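Local coordinates for protein phosphoribosylaminoimidazole carboxylase, ATPase subunit (Thermus thermophilus, PDB 3AW8) that probably catalyses the ATP-dependent conversion of 5-aminoimidazole ribonucleotide and bicarbonate to N5-carboxyaminoimidazole ribonucleotide in de novo purine biosynthesis, at residues Glu66-Pro71 against Glu92-Arg97; Leu98-Phe103 against Phe256-Pro261; Leu135-Arg140 against Gly168-Gly173; Val175-Glu180 against Glu246-Gly251. All coordinates share one frame; numbering follows the deposited sequence.

Contact 1 (Glu66-Pro71 against Glu92-Arg97); sequences EFENVP and EVAQDR
The type I turn Phe67-Val70, which leaves the outermost strand 62-65 of the parallel, Rossmann-like sheet in the preATP-grasp domain, is clasped by Gln95, near the end of helix 88-94. One nitrogen does the work: NE2 of Gln95 donates to two backbone carbonyls of the turn, lying 2.9 Å from Glu68 O and 3.0 Å from Val70 O. The oxygens are met differently. NE2 is tilted only 18° from the carbonyl plane of Glu68 but stands well above that of Val70, 37° out of it. This double grip fixes the rotation of the amide, since turning it over would bring OE1 against two acceptors. CG of Gln95 is anti to the carbonyl carbon (chi1 -63°) and the chain beyond it is extended, which carries the amide across to the turn; the backbones themselves stay well apart, with Gln95 CA 6.9 Å from Asn69 CA. The amide of Asn69 merely lies nearby, its OD1 4.0 Å from Gln95 NE2. The turn is closed from within by Val70 N, 3.1 Å from Phe67 O, and one face of the Phe67 ring covers Asn69 C and Val70 N. The end of Glu68 comes toward Ala94, but its carboxylate finds its charged partner in Arg262. Among the neighbouring elements, Val70 packs on Leu5 of strand 2-5 and on Phe47, Ala94 rests on Met259 of strand 253-260 and on Pro261, and Asp96 caps the start of helix 97-107.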
# COMPACT_ATOMS: atom_id res chain seq x y z
N GLU A 66 -2.89 -6.63 -17.92
CA GLU A 66 -3.42 -5.33 -17.48
C GLU A 66 -3.71 -4.41 -18.65
O GLU A 66 -4.51 -3.50 -18.55
CB GLU A 66 -2.45 -4.64 -16.51
CG GLU A 66 -1.05 -4.36 -17.08
CD GLU A 66 -0.83 -2.90 -17.46
OE1 GLU A 66 -0.74 -2.58 -18.66
OE2 GLU A 66 -0.74 -2.06 -16.53
N PHE A 67 -3.03 -4.66 -19.76
CA PHE A 67 -3.21 -3.88 -20.98
C PHE A 67 -4.45 -4.46 -21.68
O PHE A 67 -4.38 -5.55 -22.24
CB PHE A 67 -1.96 -4.06 -21.84
CG PHE A 67 -2.03 -3.43 -23.19
CD1 PHE A 67 -1.17 -3.85 -24.19
CD2 PHE A 67 -2.94 -2.41 -23.46
CE1 PHE A 67 -1.20 -3.27 -25.45
CE2 PHE A 67 -2.98 -1.82 -24.73
CZ PHE A 67 -2.10 -2.25 -25.72
N GLU A 68 -5.56 -3.74 -21.65
CA GLU A 68 -6.82 -4.23 -22.23
C GLU A 68 -6.84 -4.55 -23.73
O GLU A 68 -7.67 -5.34 -24.19
CB GLU A 68 -7.98 -3.27 -21.94
CG GLU A 68 -9.36 -3.95 -21.97
CD GLU A 68 -10.52 -2.97 -21.95
OE1 GLU A 68 -10.38 -1.89 -21.34
OE2 GLU A 68 -11.58 -3.29 -22.55
N ASN A 69 -5.95 -3.92 -24.49
CA ASN A 69 -5.90 -4.18 -25.92
C ASN A 69 -4.78 -5.12 -26.30
O ASN A 69 -4.39 -5.19 -27.47
CB ASN A 69 -5.77 -2.88 -26.70
CG ASN A 69 -7.11 -2.25 -27.00
OD1 ASN A 69 -8.14 -2.94 -26.96
ND2 ASN A 69 -7.11 -0.96 -27.31
N VAL A 70 -4.25 -5.84 -25.32
CA VAL A 70 -3.19 -6.79 -25.59
C VAL A 70 -3.70 -7.77 -26.64
O VAL A 70 -4.86 -8.19 -26.59
CB VAL A 70 -2.80 -7.57 -24.32
CG1 VAL A 70 -3.95 -8.46 -23.87
CG2 VAL A 70 -1.54 -8.38 -24.59
N PRO A 71 -2.85 -8.14 -27.62
CA PRO A 71 -3.22 -9.08 -28.68
C PRO A 71 -3.66 -10.39 -28.07
O PRO A 71 -2.88 -11.03 -27.37
CB PRO A 71 -1.93 -9.23 -29.47
CG PRO A 71 -1.28 -7.89 -29.31
CD PRO A 71 -1.48 -7.62 -27.84
N GLU A 92 -11.40 -11.70 -25.82
CA GLU A 92 -12.09 -11.81 -27.09
C GLU A 92 -13.41 -11.03 -27.02
O GLU A 92 -13.66 -10.13 -27.82
CB GLU A 92 -12.38 -13.28 -27.40
CG GLU A 92 -12.49 -13.64 -28.87
CD GLU A 92 -11.17 -14.16 -29.46
OE1 GLU A 92 -10.62 -15.15 -28.91
OE2 GLU A 92 -10.69 -13.58 -30.46
N VAL A 93 -14.24 -11.39 -26.05
CA VAL A 93 -15.52 -10.73 -25.86
C VAL A 93 -15.38 -9.22 -25.68
O VAL A 93 -16.03 -8.44 -26.37
CB VAL A 93 -16.26 -11.30 -24.62
CG1 VAL A 93 -17.56 -10.55 -24.40
CG2 VAL A 93 -16.52 -12.78 -24.80
N ALA A 94 -14.51 -8.82 -24.76
CA ALA A 94 -14.30 -7.41 -24.43
C ALA A 94 -13.64 -6.54 -25.49
O ALA A 94 -13.75 -5.32 -25.44
CB ALA A 94 -13.52 -7.30 -23.13
N GLN A 95 -12.96 -7.15 -26.46
CA GLN A 95 -12.28 -6.37 -27.48
C GLN A 95 -13.11 -6.09 -28.74
O GLN A 95 -12.62 -5.48 -29.69
CB GLN A 95 -10.95 -7.04 -27.84
CG GLN A 95 -9.95 -7.11 -26.69
CD GLN A 95 -8.55 -7.53 -27.14
OE1 GLN A 95 -8.39 -8.43 -27.97
NE2 GLN A 95 -7.53 -6.89 -26.58
N ASP A 96 -14.36 -6.53 -28.75
CA ASP A 96 -15.24 -6.29 -29.89
C ASP A 96 -16.59 -5.79 -29.37
O ASP A 96 -17.33 -6.54 -28.73
CB ASP A 96 -15.46 -7.58 -30.68
CG ASP A 96 -16.19 -7.34 -31.98
OD1 ASP A 96 -17.09 -6.47 -32.02
OD2 ASP A 96 -15.88 -8.04 -32.97
N ARG A 97 -16.91 -4.53 -29.66
CA ARG A 97 -18.15 -3.94 -29.18
C ARG A 97 -19.40 -4.76 -29.45
O ARG A 97 -20.27 -4.89 -28.58
CB ARG A 97 -18.34 -2.53 -29.73
CG ARG A 97 -17.40 -1.50 -29.14
CD ARG A 97 -17.90 -0.10 -29.43
NE ARG A 97 -17.16 0.94 -28.70
CZ ARG A 97 -15.90 1.29 -28.97
NH1 ARG A 97 -15.23 0.69 -29.95
NH2 ARG A 97 -15.31 2.24 -28.25

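Contact 2 (Leu98-Phe103 against Phe256-Pro261); sequences LREKTF and FNEMAP. With AMP (adenosine monophosphate), chain C.
Helix 98-103 passes strand 256-260 with their axes 9.0 Å apart at closest and their directions 113° apart, bringing Glu100 opposite Glu258 and Lys101 opposite Phe256. Glu100 carries most of the contact. Its CG is anti to the backbone N (chi1 -152°) and the chain continues extended, which carries the carboxylate to the strand backbone, where OE1 accepts from Met259 N at 2.6 Å. The donor comes from above the carboxylate plane. On the way, Glu100 CG meets the edge of the Phe256 ring, 3.4 Å from CZ, and the carboxylate stands nearly upright to that ring, their planes 78° apart. Met259 runs past Glu100 in the opposite direction and ends with its CE 4.2 Å from Phe103 CE1. Lys101, bent at chi2 and chi4, lays its CD at the edge of the Phe256 ring and makes a weak bond from NZ to Phe256 O (3.5 Å); NZ also forms a long, weak ion pair with Glu172. Asn257 and Glu258 form a classic beta bulge facing Glu246. The carboxylate of Glu258 lies at the nucleotide phosphate, OE1 2.8 Å from O1P of AMP. Around this contact Phe104 stacks on Phe256, Val93 of helix 88-94 and Leu237 of helix 220-237 pack on Phe103, and Leu98, Lys101 and Thr102 lie on Phe114 of strand 114-117.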
# COMPACT_ATOMS: atom_id res chain seq x y z
N LEU A 98 -19.51 -5.32 -30.66
CA LEU A 98 -20.67 -6.13 -31.00
C LEU A 98 -20.66 -7.43 -30.20
O LEU A 98 -21.66 -7.81 -29.59
CB LEU A 98 -20.69 -6.45 -32.50
CG LEU A 98 -21.72 -7.50 -32.94
CD1 LEU A 98 -23.10 -7.16 -32.40
CD2 LEU A 98 -21.76 -7.55 -34.45
N ARG A 99 -19.51 -8.10 -30.20
CA ARG A 99 -19.36 -9.35 -29.47
C ARG A 99 -19.65 -9.11 -27.99
O ARG A 99 -20.13 -10.00 -27.29
CB ARG A 99 -17.93 -9.89 -29.67
CG ARG A 99 -17.57 -11.14 -28.87
CD ARG A 99 -18.30 -12.36 -29.34
NE ARG A 99 -17.81 -13.57 -28.67
CZ ARG A 99 -16.60 -14.08 -28.85
NH1 ARG A 99 -15.74 -13.50 -29.68
NH2 ARG A 99 -16.24 -15.18 -28.19
N GLU A 100 -19.37 -7.89 -27.54
CA GLU A 100 -19.59 -7.51 -26.14
C GLU A 100 -21.08 -7.39 -25.83
O GLU A 100 -21.59 -8.02 -24.89
CB GLU A 100 -18.89 -6.18 -25.86
CG GLU A 100 -18.45 -5.97 -24.43
CD GLU A 100 -17.71 -4.66 -24.24
OE1 GLU A 100 -17.06 -4.47 -23.19
OE2 GLU A 100 -17.79 -3.81 -25.15
N LYS A 101 -21.77 -6.58 -26.63
CA LYS A 101 -23.20 -6.36 -26.46
C LYS A 101 -24.02 -7.65 -26.61
O LYS A 101 -24.90 -7.92 -25.79
CB LYS A 101 -23.69 -5.33 -27.48
CG LYS A 101 -23.96 -3.94 -26.93
CD LYS A 101 -22.69 -3.22 -26.51
CE LYS A 101 -22.89 -1.71 -26.48
NZ LYS A 101 -23.99 -1.28 -25.56
N THR A 102 -23.74 -8.43 -27.64
CA THR A 102 -24.49 -9.67 -27.86
C THR A 102 -24.31 -10.60 -26.67
O THR A 102 -25.28 -11.20 -26.20
CB THR A 102 -24.03 -10.43 -29.13
OG1 THR A 102 -22.73 -10.98 -28.91
CG2 THR A 102 -24.00 -9.49 -30.33
N PHE A 103 -23.08 -10.71 -26.19
CA PHE A 103 -22.78 -11.57 -25.05
C PHE A 103 -23.64 -11.23 -23.82
O PHE A 103 -24.28 -12.10 -23.24
CB PHE A 103 -21.29 -11.47 -24.70
CG PHE A 103 -20.91 -12.14 -23.41
CD1 PHE A 103 -20.87 -11.42 -22.22
CD2 PHE A 103 -20.60 -13.50 -23.37
CE1 PHE A 103 -20.52 -12.03 -21.01
CE2 PHE A 103 -20.26 -14.12 -22.17
CZ PHE A 103 -20.21 -13.39 -20.99
N PHE A 256 -25.91 -2.30 -19.77
CA PHE A 256 -24.50 -2.62 -19.96
C PHE A 256 -23.88 -1.76 -21.04
O PHE A 256 -24.39 -1.69 -22.15
CB PHE A 256 -24.34 -4.09 -20.35
CG PHE A 256 -22.96 -4.44 -20.83
CD1 PHE A 256 -21.92 -4.65 -19.93
CD2 PHE A 256 -22.68 -4.51 -22.19
CE1 PHE A 256 -20.63 -4.94 -20.38
CE2 PHE A 256 -21.39 -4.80 -22.65
CZ PHE A 256 -20.36 -5.01 -21.74
N ASN A 257 -22.76 -1.11 -20.72
CA ASN A 257 -22.06 -0.27 -21.68
C ASN A 257 -20.74 -0.92 -22.11
O ASN A 257 -20.54 -1.18 -23.29
CB ASN A 257 -21.79 1.12 -21.08
CG ASN A 257 -20.76 1.92 -21.88
OD1 ASN A 257 -20.87 2.05 -23.10
ND2 ASN A 257 -19.77 2.47 -21.19
N GLU A 258 -19.85 -1.17 -21.15
CA GLU A 258 -18.54 -1.78 -21.42
C GLU A 258 -18.07 -2.74 -20.34
O GLU A 258 -18.47 -2.63 -19.18
CB GLU A 258 -17.46 -0.70 -21.55
CG GLU A 258 -17.35 -0.02 -22.88
CD GLU A 258 -16.16 0.93 -22.94
OE1 GLU A 258 -16.15 1.92 -22.17
OE2 GLU A 258 -15.25 0.69 -23.76
N MET A 259 -17.20 -3.66 -20.73
CA MET A 259 -16.63 -4.61 -19.79
C MET A 259 -15.12 -4.61 -20.02
O MET A 259 -14.65 -4.46 -21.15
CB MET A 259 -17.21 -6.01 -19.98
CG MET A 259 -16.69 -6.80 -21.16
SD MET A 259 -15.86 -8.33 -20.63
CE MET A 259 -17.23 -9.45 -20.48
N ALA A 260 -14.36 -4.73 -18.94
CA ALA A 260 -12.90 -4.76 -19.02
C ALA A 260 -12.45 -5.96 -18.20
O ALA A 260 -12.74 -6.05 -17.00
CB ALA A 260 -12.31 -3.47 -18.46
N PRO A 261 -11.74 -6.91 -18.82
CA PRO A 261 -11.28 -8.10 -18.09
C PRO A 261 -10.06 -7.80 -17.24
O PRO A 261 -9.00 -8.40 -17.44
CB PRO A 261 -10.97 -9.08 -19.22
CG PRO A 261 -10.40 -8.17 -20.27
CD PRO A 261 -11.33 -6.97 -20.24
P AMP C . -16.21 4.57 -24.81
O1P AMP C . -15.38 4.12 -23.66
O2P AMP C . -17.62 3.78 -24.80
O3P AMP C . -15.43 4.26 -26.18
O5' AMP C . -16.48 6.17 -24.71
C5' AMP C . -17.22 6.44 -23.50
C4' AMP C . -17.73 7.89 -23.52
O4' AMP C . -18.71 8.10 -24.59
C3' AMP C . -18.42 8.26 -22.19
O3' AMP C . -18.04 9.59 -21.79
C2' AMP C . -19.92 8.14 -22.48
O2' AMP C . -20.67 9.15 -21.79
C1' AMP C . -20.05 8.28 -24.02
N9 AMP C . -20.98 7.26 -24.56
C8 AMP C . -20.66 6.00 -25.00
N7 AMP C . -21.72 5.37 -25.41
C5 AMP C . -22.80 6.17 -25.27
C6 AMP C . -24.19 6.05 -25.54
N6 AMP C . -24.70 4.88 -26.07
N1 AMP C . -25.00 7.09 -25.26
C2 AMP C . -24.53 8.24 -24.75
N3 AMP C . -23.23 8.39 -24.48
C4 AMP C . -22.34 7.40 -24.72

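Contact 3 (Leu135-Arg140 against Gly168-Gly173). With AMP (adenosine monophosphate), chain C.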
# COMPACT_ATOMS: atom_id res chain seq x y z
N LEU A 135 -25.12 6.64 -31.76
CA LEU A 135 -23.68 6.59 -31.97
C LEU A 135 -23.29 5.49 -32.95
O LEU A 135 -23.91 4.43 -33.01
CB LEU A 135 -22.94 6.35 -30.66
CG LEU A 135 -23.01 7.41 -29.58
CD1 LEU A 135 -24.38 7.38 -28.92
CD2 LEU A 135 -21.93 7.14 -28.55
N LEU A 136 -22.24 5.78 -33.71
CA LEU A 136 -21.71 4.84 -34.68
C LEU A 136 -20.24 4.72 -34.31
O LEU A 136 -19.50 5.70 -34.39
CB LEU A 136 -21.86 5.39 -36.09
CG LEU A 136 -21.58 4.43 -37.24
CD1 LEU A 136 -22.66 3.36 -37.27
CD2 LEU A 136 -21.54 5.19 -38.55
N LYS A 137 -19.82 3.53 -33.90
CA LYS A 137 -18.43 3.33 -33.51
C LYS A 137 -17.80 2.05 -34.02
O LYS A 137 -18.47 1.03 -34.21
CB LYS A 137 -18.30 3.41 -31.99
CG LYS A 137 -19.53 2.96 -31.23
CD LYS A 137 -19.42 3.32 -29.76
CE LYS A 137 -20.75 3.12 -29.05
NZ LYS A 137 -20.67 3.48 -27.61
N THR A 138 -16.49 2.11 -34.26
CA THR A 138 -15.74 0.97 -34.73
C THR A 138 -15.88 -0.14 -33.69
O THR A 138 -15.74 0.11 -32.50
CB THR A 138 -14.25 1.33 -34.92
OG1 THR A 138 -13.52 0.16 -35.33
CG2 THR A 138 -13.66 1.86 -33.63
N ARG A 139 -16.16 -1.36 -34.15
CA ARG A 139 -16.32 -2.48 -33.23
C ARG A 139 -15.02 -2.81 -32.50
O ARG A 139 -15.03 -3.44 -31.45
CB ARG A 139 -16.85 -3.71 -34.00
CG ARG A 139 -18.30 -3.55 -34.44
CD ARG A 139 -18.70 -4.47 -35.58
NE ARG A 139 -18.78 -5.87 -35.18
CZ ARG A 139 -17.87 -6.79 -35.46
NH1 ARG A 139 -16.78 -6.47 -36.16
NH2 ARG A 139 -18.04 -8.04 -35.05
N ARG A 140 -13.91 -2.36 -33.07
CA ARG A 140 -12.59 -2.58 -32.50
C ARG A 140 -11.92 -1.28 -32.09
O ARG A 140 -10.73 -1.26 -31.78
CB ARG A 140 -11.68 -3.31 -33.51
CG ARG A 140 -11.70 -4.82 -33.39
CD ARG A 140 -13.08 -5.42 -33.64
NE ARG A 140 -13.10 -6.86 -33.41
CZ ARG A 140 -12.37 -7.74 -34.08
NH1 ARG A 140 -12.45 -9.04 -33.80
NH2 ARG A 140 -11.55 -7.33 -35.04
N GLY A 168 -17.38 -2.96 -40.26
CA GLY A 168 -16.90 -3.35 -38.95
C GLY A 168 -17.24 -2.32 -37.90
O GLY A 168 -16.47 -2.07 -36.98
N LEU A 169 -18.42 -1.71 -38.05
CA LEU A 169 -18.87 -0.69 -37.12
C LEU A 169 -20.16 -1.13 -36.44
O LEU A 169 -20.81 -2.08 -36.86
CB LEU A 169 -19.10 0.62 -37.87
CG LEU A 169 -17.96 1.08 -38.79
CD1 LEU A 169 -18.37 2.34 -39.53
CD2 LEU A 169 -16.70 1.32 -37.97
N ILE A 170 -20.52 -0.43 -35.37
CA ILE A 170 -21.72 -0.76 -34.63
C ILE A 170 -22.57 0.49 -34.39
O ILE A 170 -22.03 1.58 -34.14
CB ILE A 170 -21.37 -1.42 -33.27
CG1 ILE A 170 -22.65 -1.77 -32.52
CG2 ILE A 170 -20.50 -0.49 -32.45
CD1 ILE A 170 -22.41 -2.55 -31.25
N LEU A 171 -23.88 0.34 -34.48
CA LEU A 171 -24.80 1.46 -34.28
C LEU A 171 -25.48 1.29 -32.93
O LEU A 171 -26.15 0.29 -32.68
CB LEU A 171 -25.84 1.48 -35.41
CG LEU A 171 -26.66 2.74 -35.74
CD1 LEU A 171 -27.64 3.05 -34.62
CD2 LEU A 171 -25.72 3.92 -35.97
N GLU A 172 -25.27 2.27 -32.06
CA GLU A 172 -25.86 2.25 -30.72
C GLU A 172 -26.82 3.41 -30.54
O GLU A 172 -26.51 4.54 -30.91
CB GLU A 172 -24.77 2.34 -29.64
CG GLU A 172 -24.09 1.01 -29.29
CD GLU A 172 -23.12 1.14 -28.12
OE1 GLU A 172 -23.52 1.67 -27.06
OE2 GLU A 172 -21.95 0.71 -28.26
N GLY A 173 -27.98 3.12 -29.97
CA GLY A 173 -28.96 4.16 -29.76
C GLY A 173 -28.59 5.03 -28.57
O GLY A 173 -28.55 4.55 -27.44
P AMP C . -16.21 4.57 -24.81
O1P AMP C . -15.38 4.12 -23.66
O2P AMP C . -17.62 3.78 -24.80
O3P AMP C . -15.43 4.26 -26.18
O5' AMP C . -16.48 6.17 -24.71
C5' AMP C . -17.22 6.44 -23.50
C4' AMP C . -17.73 7.89 -23.52
O4' AMP C . -18.71 8.10 -24.59
C3' AMP C . -18.42 8.26 -22.19
O3' AMP C . -18.04 9.59 -21.79
C2' AMP C . -19.92 8.14 -22.48
O2' AMP C . -20.67 9.15 -21.79
C1' AMP C . -20.05 8.28 -24.02
N9 AMP C . -20.98 7.26 -24.56
C8 AMP C . -20.66 6.00 -25.00
N7 AMP C . -21.72 5.37 -25.41
C5 AMP C . -22.80 6.17 -25.27
C6 AMP C . -24.19 6.05 -25.54
N6 AMP C . -24.70 4.88 -26.07
N1 AMP C . -25.00 7.09 -25.26
C2 AMP C . -24.53 8.24 -24.75
N3 AMP C . -23.23 8.39 -24.48
C4 AMP C . -22.34 7.40 -24.72
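Backbone hydrogen bonds pair Leu135 with Glu172 and Lys137 with Ile170 in an antiparallel ladder, the first pair bonded in both directions at 2.7 Å between N and O. Beyond the strands, Arg139 N extends it to Gly168 O (2.9 Å). Apolar contacts fall on two faces: Leu136 and Leu171 cross at a slant on one, CD1 meeting CD2, while on the other Lys137 lies alongside Ile170, its CG 3.8 Å from Ile170 CG2. Both methyls of Leu135 sit over one face of the adenine, CD2 3.5 Å from C5. Among the charged groups, Arg139 has its CD near Leu169 O, and a bend at chi3 turns the guanidinium beyond it, which is salt-bridged to Asp96. The extended chain of Lys137 crosses Glu172; NZ is salt-bridged to Glu172 OE2 at 3.1 Å, though OE2 is less surely placed and the exact geometry doubtful, and gives N7 of AMP a weak hydrogen bond. With a methionine at Lys137, Glu172 would probably lose this positive neighbour and the adenine its donor to N7. This sheet forms one side of the cleft characteristic of the ATP-grasp fold, where the nucleotide lies between two antiparallel sheets.

Contact 4 (Val175-Glu180 against Glu246-Gly251). With AMP (adenosine monophosphate), chain C.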
# COMPACT_ATOMS: atom_id res chain seq x y z
N VAL A 175 -28.29 7.08 -25.39
CA VAL A 175 -29.10 6.88 -24.20
C VAL A 175 -28.95 8.05 -23.22
O VAL A 175 -27.83 8.42 -22.84
CB VAL A 175 -28.75 5.54 -23.49
CG1 VAL A 175 -27.27 5.51 -23.14
CG2 VAL A 175 -29.61 5.36 -22.25
N PRO A 176 -30.07 8.66 -22.82
CA PRO A 176 -30.06 9.78 -21.88
C PRO A 176 -30.00 9.22 -20.47
O PRO A 176 -31.03 8.91 -19.86
CB PRO A 176 -31.39 10.47 -22.18
CG PRO A 176 -32.30 9.28 -22.41
CD PRO A 176 -31.45 8.35 -23.27
N PHE A 177 -28.79 9.06 -19.94
CA PHE A 177 -28.62 8.49 -18.61
C PHE A 177 -28.54 9.53 -17.50
O PHE A 177 -28.10 10.67 -17.71
CB PHE A 177 -27.36 7.60 -18.59
CG PHE A 177 -26.09 8.32 -18.95
CD1 PHE A 177 -25.41 9.08 -17.99
CD2 PHE A 177 -25.59 8.28 -20.24
CE1 PHE A 177 -24.26 9.79 -18.33
CE2 PHE A 177 -24.44 8.99 -20.59
CZ PHE A 177 -23.77 9.74 -19.63
N ASP A 178 -28.97 9.13 -16.31
CA ASP A 178 -28.94 9.98 -15.14
C ASP A 178 -27.47 10.13 -14.79
O ASP A 178 -26.99 11.21 -14.44
CB ASP A 178 -29.68 9.30 -13.98
CG ASP A 178 -31.17 9.12 -14.26
OD1 ASP A 178 -31.78 8.21 -13.65
OD2 ASP A 178 -31.73 9.90 -15.07
N ARG A 179 -26.75 9.01 -14.89
CA ARG A 179 -25.32 8.98 -14.61
C ARG A 179 -24.73 7.67 -15.11
O ARG A 179 -25.45 6.77 -15.56
CB ARG A 179 -25.06 9.09 -13.11
CG ARG A 179 -25.58 7.90 -12.32
CD ARG A 179 -25.29 8.04 -10.84
NE ARG A 179 -25.95 6.99 -10.08
CZ ARG A 179 -25.89 6.87 -8.76
NH1 ARG A 179 -26.53 5.87 -8.15
NH2 ARG A 179 -25.20 7.75 -8.04
N GLU A 180 -23.41 7.59 -15.04
CA GLU A 180 -22.68 6.40 -15.44
C GLU A 180 -22.17 5.77 -14.15
O GLU A 180 -21.74 6.48 -13.24
CB GLU A 180 -21.52 6.76 -16.36
CG GLU A 180 -21.94 6.94 -17.81
CD GLU A 180 -20.79 7.33 -18.72
OE1 GLU A 180 -20.47 8.54 -18.79
OE2 GLU A 180 -20.20 6.43 -19.36
N GLU A 246 -19.28 -1.67 -16.69
CA GLU A 246 -19.77 -0.30 -16.72
C GLU A 246 -21.19 -0.26 -17.25
O GLU A 246 -21.50 -0.83 -18.29
CB GLU A 246 -18.87 0.55 -17.61
CG GLU A 246 -17.60 1.00 -16.92
CD GLU A 246 -16.80 1.98 -17.76
OE1 GLU A 246 -16.08 1.53 -18.67
OE2 GLU A 246 -16.92 3.21 -17.51
N PHE A 247 -22.08 0.43 -16.53
CA PHE A 247 -23.47 0.55 -16.95
C PHE A 247 -23.90 2.01 -17.06
O PHE A 247 -23.20 2.91 -16.61
CB PHE A 247 -24.42 -0.14 -15.97
CG PHE A 247 -24.16 -1.60 -15.77
CD1 PHE A 247 -23.21 -2.03 -14.85
CD2 PHE A 247 -24.87 -2.55 -16.49
CE1 PHE A 247 -22.98 -3.39 -14.64
CE2 PHE A 247 -24.65 -3.91 -16.30
CZ PHE A 247 -23.70 -4.34 -15.37
N PHE A 248 -25.05 2.21 -17.68
CA PHE A 248 -25.65 3.53 -17.80
C PHE A 248 -26.83 3.42 -16.84
O PHE A 248 -27.54 2.42 -16.86
CB PHE A 248 -26.20 3.77 -19.20
CG PHE A 248 -25.16 4.08 -20.22
CD1 PHE A 248 -24.28 5.14 -20.03
CD2 PHE A 248 -25.06 3.34 -21.39
CE1 PHE A 248 -23.31 5.45 -20.99
CE2 PHE A 248 -24.10 3.64 -22.35
CZ PHE A 248 -23.23 4.69 -22.15
N GLN A 249 -27.03 4.42 -15.99
CA GLN A 249 -28.16 4.37 -15.07
C GLN A 249 -29.26 5.31 -15.54
O GLN A 249 -29.08 6.53 -15.56
CB GLN A 249 -27.75 4.76 -13.64
CG GLN A 249 -28.82 4.38 -12.61
CD GLN A 249 -28.60 4.98 -11.23
OE1 GLN A 249 -27.50 4.92 -10.68
NE2 GLN A 249 -29.65 5.56 -10.66
N VAL A 250 -30.38 4.73 -15.95
CA VAL A 250 -31.53 5.51 -16.41
C VAL A 250 -32.65 5.14 -15.44
O VAL A 250 -33.16 4.01 -15.47
CB VAL A 250 -31.94 5.14 -17.86
CG1 VAL A 250 -32.92 6.18 -18.39
CG2 VAL A 250 -30.72 5.07 -18.75
N GLY A 251 -32.99 6.07 -14.56
CA GLY A 251 -34.02 5.82 -13.58
C GLY A 251 -33.52 4.80 -12.57
O GLY A 251 -32.71 5.12 -11.70
P AMP C . -16.21 4.57 -24.81
O1P AMP C . -15.38 4.12 -23.66
O2P AMP C . -17.62 3.78 -24.80
O3P AMP C . -15.43 4.26 -26.18
O5' AMP C . -16.48 6.17 -24.71
C5' AMP C . -17.22 6.44 -23.50
C4' AMP C . -17.73 7.89 -23.52
O4' AMP C . -18.71 8.10 -24.59
C3' AMP C . -18.42 8.26 -22.19
O3' AMP C . -18.04 9.59 -21.79
C2' AMP C . -19.92 8.14 -22.48
O2' AMP C . -20.67 9.15 -21.79
C1' AMP C . -20.05 8.28 -24.02
N9 AMP C . -20.98 7.26 -24.56
C8 AMP C . -20.66 6.00 -25.00
N7 AMP C . -21.72 5.37 -25.41
C5 AMP C . -22.80 6.17 -25.27
C6 AMP C . -24.19 6.05 -25.54
N6 AMP C . -24.70 4.88 -26.07
N1 AMP C . -25.00 7.09 -25.26
C2 AMP C . -24.53 8.24 -24.75
N3 AMP C . -23.23 8.39 -24.48
C4 AMP C . -22.34 7.40 -24.72
O HOH W 1 -21.01 3.65 -18.15
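Phe177 and Phe248 lie with ring planes only 17° apart but, their centroids 5.1 Å from each other, barely overlap. Val175 sets CG1 over a face of the Phe248 ring, 3.8 Å from its centroid, in a CH-pi contact, while Val175 N donates to N1 of AMP. Phe248 CZ touches the adenine at C5 (3.5 Å). Glu180 runs alongside Phe248 and accepts from the ribose O2' at OE1 (3.1 Å); a water joins its OE2 to Phe247 O. On the other face of the sheet from Glu180 and Phe248, Gln249 CG is anti to the backbone N (chi1 -166°) and the chain extended, which lays the amide beside Arg179. The guanidinium grips Gln249 OE1 edge-on through NE (2.7 Å) and NH1 (2.9 Å), NH1 on a lone pair, the guanidinium and amide planes standing 75° apart; Gln249 NE2 bonds to Gly251 O. A leucine in place of Arg179 would probably leave Gln249 OE1 without both donors, its amide held only by the Gly251 bond among those described here. Asp178 and Arg179 form a classic beta bulge against Gln249. Strand 179-187 pairs onward with strand 193-204, and strand 241-250 with strand 253-260.

In the fold
Contact 1 closes first along the chain; contact 2 then spans a long loop within which contacts 3 and 4 follow in series. Contacts 1 and 2, with centres about 10 Å apart, lie on helices 88-94 and 97-107, which follow each other in the chain, and so join the preATP-grasp domain to the large antiparallel sheet. That sheet holds strand 253-260 of contact 2 beside strand 241-250 of contact 4. Contact 3 belongs to a separate, smaller sheet, its centre about 19 Å from that of contact 4. AMP lies in the cleft, its adenine sandwiched between the two sheets and its phosphate salt-bridged to Arg97, consistent with the ATP site.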